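Local coordinates for uncharacterized protein YmzC (Bacillus subtilis, PDB 3KVP) that is of unknown function but is probably exported, being made as a precursor with a signal sequence, and forms an antiparallel sheet that assembles with further copies of itself, at residues Q21-F32 with M35-Y45. Sequence-based numbering, arbitrary orientation.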
# COMPACT_ATOMS: atom_id res chain seq x y z
N GLN D 21 -12.01 -6.50 5.75
CA GLN D 21 -11.34 -5.58 6.68
C GLN D 21 -9.78 -5.49 6.72
O GLN D 21 -9.26 -4.60 7.40
CB GLN D 21 -11.89 -5.78 8.10
CG GLN D 21 -12.73 -7.05 8.30
CD GLN D 21 -13.72 -6.91 9.47
OE1 GLN D 21 -13.36 -6.41 10.53
NE2 GLN D 21 -14.96 -7.36 9.27
N PRO D 22 -9.03 -6.36 6.00
CA PRO D 22 -7.56 -6.31 6.14
C PRO D 22 -6.86 -5.31 5.24
O PRO D 22 -7.33 -5.05 4.13
CB PRO D 22 -7.13 -7.70 5.67
CG PRO D 22 -8.09 -7.99 4.57
CD PRO D 22 -9.43 -7.37 5.00
N THR D 23 -5.72 -4.80 5.70
CA THR D 23 -4.89 -3.91 4.89
C THR D 23 -3.43 -4.37 4.93
O THR D 23 -2.96 -4.90 5.93
CB THR D 23 -4.99 -2.45 5.40
OG1 THR D 23 -4.20 -1.59 4.57
CG2 THR D 23 -4.53 -2.35 6.86
N SER D 24 -2.69 -4.15 3.85
CA SER D 24 -1.33 -4.69 3.77
C SER D 24 -0.34 -3.67 3.32
O SER D 24 -0.70 -2.69 2.68
CB SER D 24 -1.28 -5.88 2.81
OG SER D 24 -1.55 -5.45 1.48
N PHE D 25 0.92 -3.92 3.63
CA PHE D 25 2.01 -3.00 3.32
C PHE D 25 3.32 -3.79 3.12
O PHE D 25 3.51 -4.86 3.70
CB PHE D 25 2.17 -2.01 4.46
CG PHE D 25 2.30 -2.68 5.79
CD1 PHE D 25 3.53 -3.05 6.27
CD2 PHE D 25 1.17 -2.98 6.53
CE1 PHE D 25 3.65 -3.70 7.49
CE2 PHE D 25 1.28 -3.63 7.75
CZ PHE D 25 2.53 -4.00 8.22
N PRO D 26 4.22 -3.25 2.30
CA PRO D 26 5.54 -3.82 2.01
C PRO D 26 6.57 -3.47 3.08
O PRO D 26 6.43 -2.45 3.75
CB PRO D 26 5.93 -3.13 0.72
CG PRO D 26 5.31 -1.77 0.85
CD PRO D 26 4.01 -1.97 1.60
N LEU D 27 7.59 -4.31 3.21
CA LEU D 27 8.69 -4.09 4.13
C LEU D 27 9.94 -4.48 3.37
O LEU D 27 9.83 -4.87 2.22
CB LEU D 27 8.52 -5.00 5.35
CG LEU D 27 7.31 -4.75 6.23
CD1 LEU D 27 7.14 -5.89 7.20
CD2 LEU D 27 7.49 -3.43 6.97
N GLU D 28 11.11 -4.40 3.99
CA GLU D 28 12.35 -4.68 3.28
C GLU D 28 12.55 -6.18 3.01
O GLU D 28 11.93 -7.03 3.62
CB GLU D 28 13.57 -4.16 4.07
CG GLU D 28 13.69 -2.63 4.24
CD GLU D 28 14.81 -2.21 5.20
OE1 GLU D 28 15.09 -0.99 5.35
OE2 GLU D 28 15.43 -3.11 5.82
N HIS D 29 13.48 -6.48 2.12
CA HIS D 29 13.87 -7.85 1.84
C HIS D 29 12.64 -8.74 1.53
O HIS D 29 12.51 -9.83 2.07
CB HIS D 29 14.68 -8.40 3.01
CG HIS D 29 15.86 -7.56 3.39
ND1 HIS D 29 16.65 -6.92 2.45
CD2 HIS D 29 16.40 -7.26 4.60
CE1 HIS D 29 17.61 -6.24 3.07
NE2 HIS D 29 17.48 -6.44 4.37
N ASN D 30 11.75 -8.27 0.67
CA ASN D 30 10.57 -9.05 0.29
C ASN D 30 9.68 -9.51 1.44
O ASN D 30 8.92 -10.46 1.28
CB ASN D 30 10.98 -10.28 -0.52
CG ASN D 30 10.59 -10.18 -1.98
OD1 ASN D 30 10.79 -11.13 -2.74
ND2 ASN D 30 10.04 -9.05 -2.38
N HIS D 31 9.78 -8.87 2.60
CA HIS D 31 8.80 -9.08 3.65
C HIS D 31 7.61 -8.17 3.38
O HIS D 31 7.71 -7.21 2.62
CB HIS D 31 9.37 -8.75 5.03
CG HIS D 31 10.42 -9.71 5.50
ND1 HIS D 31 11.58 -9.95 4.80
CD2 HIS D 31 10.50 -10.48 6.62
CE1 HIS D 31 12.32 -10.82 5.46
NE2 HIS D 31 11.69 -11.16 6.57
N PHE D 32 6.49 -8.49 4.01
CA PHE D 32 5.29 -7.67 3.96
C PHE D 32 4.49 -7.92 5.22
O PHE D 32 4.72 -8.91 5.93
CB PHE D 32 4.42 -7.99 2.74
CG PHE D 32 4.00 -9.45 2.63
CD1 PHE D 32 2.78 -9.88 3.12
CD2 PHE D 32 4.82 -10.37 1.99
CE1 PHE D 32 2.37 -11.22 2.99
CE2 PHE D 32 4.42 -11.71 1.87
CZ PHE D 32 3.19 -12.13 2.36
N MSE D 35 -2.49 -6.24 8.41
CA MSE D 35 -3.15 -5.85 9.63
C MSE D 35 -4.61 -6.21 9.45
O MSE D 35 -5.27 -5.70 8.54
CB MSE D 35 -2.99 -4.36 9.84
CG MSE D 35 -2.65 -3.98 11.27
SE MSE D 35 -4.19 -3.80 12.46
CE MSE D 35 -3.20 -3.62 14.13
N GLU D 36 -5.11 -7.11 10.29
CA GLU D 36 -6.50 -7.54 10.19
C GLU D 36 -7.07 -7.88 11.56
O GLU D 36 -6.45 -8.63 12.34
CB GLU D 36 -6.62 -8.74 9.27
CG GLU D 36 -8.03 -9.06 8.87
CD GLU D 36 -8.11 -10.34 8.08
OE1 GLU D 36 -7.32 -11.27 8.38
OE2 GLU D 36 -8.95 -10.43 7.17
N ASP D 37 -8.26 -7.36 11.85
CA ASP D 37 -8.76 -7.32 13.22
C ASP D 37 -7.78 -6.52 14.06
O ASP D 37 -7.32 -5.44 13.66
CB ASP D 37 -8.93 -8.73 13.77
CG ASP D 37 -10.17 -9.41 13.24
OD1 ASP D 37 -11.08 -8.70 12.76
OD2 ASP D 37 -10.24 -10.66 13.31
N GLY D 38 -7.43 -7.05 15.23
CA GLY D 38 -6.43 -6.39 16.07
C GLY D 38 -5.03 -6.92 15.82
O GLY D 38 -4.08 -6.49 16.46
N TYR D 39 -4.90 -7.84 14.86
CA TYR D 39 -3.65 -8.55 14.69
C TYR D 39 -2.79 -8.03 13.56
O TYR D 39 -3.25 -7.86 12.42
CB TYR D 39 -3.92 -10.03 14.47
CG TYR D 39 -4.65 -10.66 15.62
CD1 TYR D 39 -3.96 -11.41 16.56
CD2 TYR D 39 -6.02 -10.49 15.78
CE1 TYR D 39 -4.62 -11.99 17.63
CE2 TYR D 39 -6.69 -11.07 16.84
CZ TYR D 39 -5.99 -11.82 17.76
OH TYR D 39 -6.65 -12.40 18.82
N ILE D 40 -1.53 -7.77 13.88
CA ILE D 40 -0.51 -7.54 12.87
C ILE D 40 0.19 -8.88 12.60
O ILE D 40 0.50 -9.61 13.54
CB ILE D 40 0.54 -6.52 13.34
CG1 ILE D 40 -0.12 -5.17 13.63
CG2 ILE D 40 1.63 -6.35 12.27
CD1 ILE D 40 0.83 -4.14 14.14
N LYS D 41 0.43 -9.19 11.33
CA LYS D 41 1.13 -10.41 10.93
C LYS D 41 2.24 -10.03 9.97
O LYS D 41 1.99 -9.33 8.99
CB LYS D 41 0.18 -11.33 10.19
CG LYS D 41 -1.03 -11.79 10.95
CD LYS D 41 -2.00 -12.47 10.00
CE LYS D 41 -3.41 -12.48 10.55
NZ LYS D 41 -4.42 -12.60 9.46
N ILE D 42 3.46 -10.48 10.23
CA ILE D 42 4.56 -10.22 9.30
C ILE D 42 4.97 -11.48 8.53
O ILE D 42 5.10 -12.57 9.11
CB ILE D 42 5.78 -9.55 9.95
CG1 ILE D 42 5.50 -8.06 10.17
CG2 ILE D 42 6.97 -9.62 9.04
CD1 ILE D 42 4.74 -7.79 11.37
N TYR D 43 5.15 -11.31 7.23
CA TYR D 43 5.42 -12.41 6.33
C TYR D 43 6.70 -12.17 5.57
O TYR D 43 7.19 -11.04 5.50
CB TYR D 43 4.31 -12.53 5.30
CG TYR D 43 2.96 -12.86 5.86
CD1 TYR D 43 2.10 -11.85 6.28
CD2 TYR D 43 2.54 -14.18 5.96
CE1 TYR D 43 0.85 -12.15 6.77
CE2 TYR D 43 1.27 -14.50 6.47
CZ TYR D 43 0.44 -13.47 6.87
OH TYR D 43 -0.81 -13.74 7.37
N GLU D 44 7.22 -13.25 4.97
CA GLU D 44 8.33 -13.17 4.04
C GLU D 44 8.01 -13.95 2.79
O GLU D 44 7.54 -15.08 2.86
CB GLU D 44 9.62 -13.73 4.64
CG GLU D 44 10.84 -13.48 3.74
CD GLU D 44 12.15 -14.00 4.32
OE1 GLU D 44 12.12 -14.72 5.35
OE2 GLU D 44 13.22 -13.70 3.74
N TYR D 45 8.24 -13.35 1.63
CA TYR D 45 8.18 -14.12 0.40
C TYR D 45 9.59 -14.48 -0.08
O TYR D 45 10.42 -13.60 -0.32
CB TYR D 45 7.44 -13.36 -0.69
CG TYR D 45 7.49 -14.08 -2.03
CD1 TYR D 45 6.93 -15.33 -2.19
CD2 TYR D 45 8.12 -13.51 -3.12
CE1 TYR D 45 6.97 -16.00 -3.40
CE2 TYR D 45 8.17 -14.15 -4.34
CZ TYR D 45 7.60 -15.40 -4.48
OH TYR D 45 7.66 -16.04 -5.69
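The imidazole of His31 lies against the side chain of Glu44, its partner in a non-hydrogen-bonded pair of neighbouring antiparallel strands. With CG anti to the backbone N (chi1 -172°), Glu44 runs extended across the ring: its CG sits over one face, 3.7 Å from the centroid, and its carboxylate stacks at 22° to the imidazole. His31 ND1 meanwhile donates to His29 O at 2.9 Å, from above that carbonyl's plane, within the type I' turn from Glu28 to His31. Without the ring, as with an alanine here, the Glu44 chain would probably lose the face it lies along and His29 O its imidazole donor. One residue on, Phe32 and Tyr43 form a hydrogen-bonded pair, Tyr43 N reaching Phe32 O at 2.8 Å. Their rings are nearly parallel (10°) but slid apart, centroids 4.9 Å from each other, and barely overlap; the Phe32 ring also stacks with Phe25 of the second subunit. Along the other edge of strand 31-36, Thr23 of strand 23-26 and Met35, a selenomethionine, exchange two backbone hydrogen bonds, and Pro22 CB rests on Glu36 CG at 3.6 Å. Strands 23-26, 31-36 and 39-46 thus make two successive hairpins of a meander that 51-59 completes. Backbone bonds set the register, ring and aliphatic packing fills the faces, and Tyr43 OH, bonded to Asp60 of the second subunit, carries the contact into the assembly.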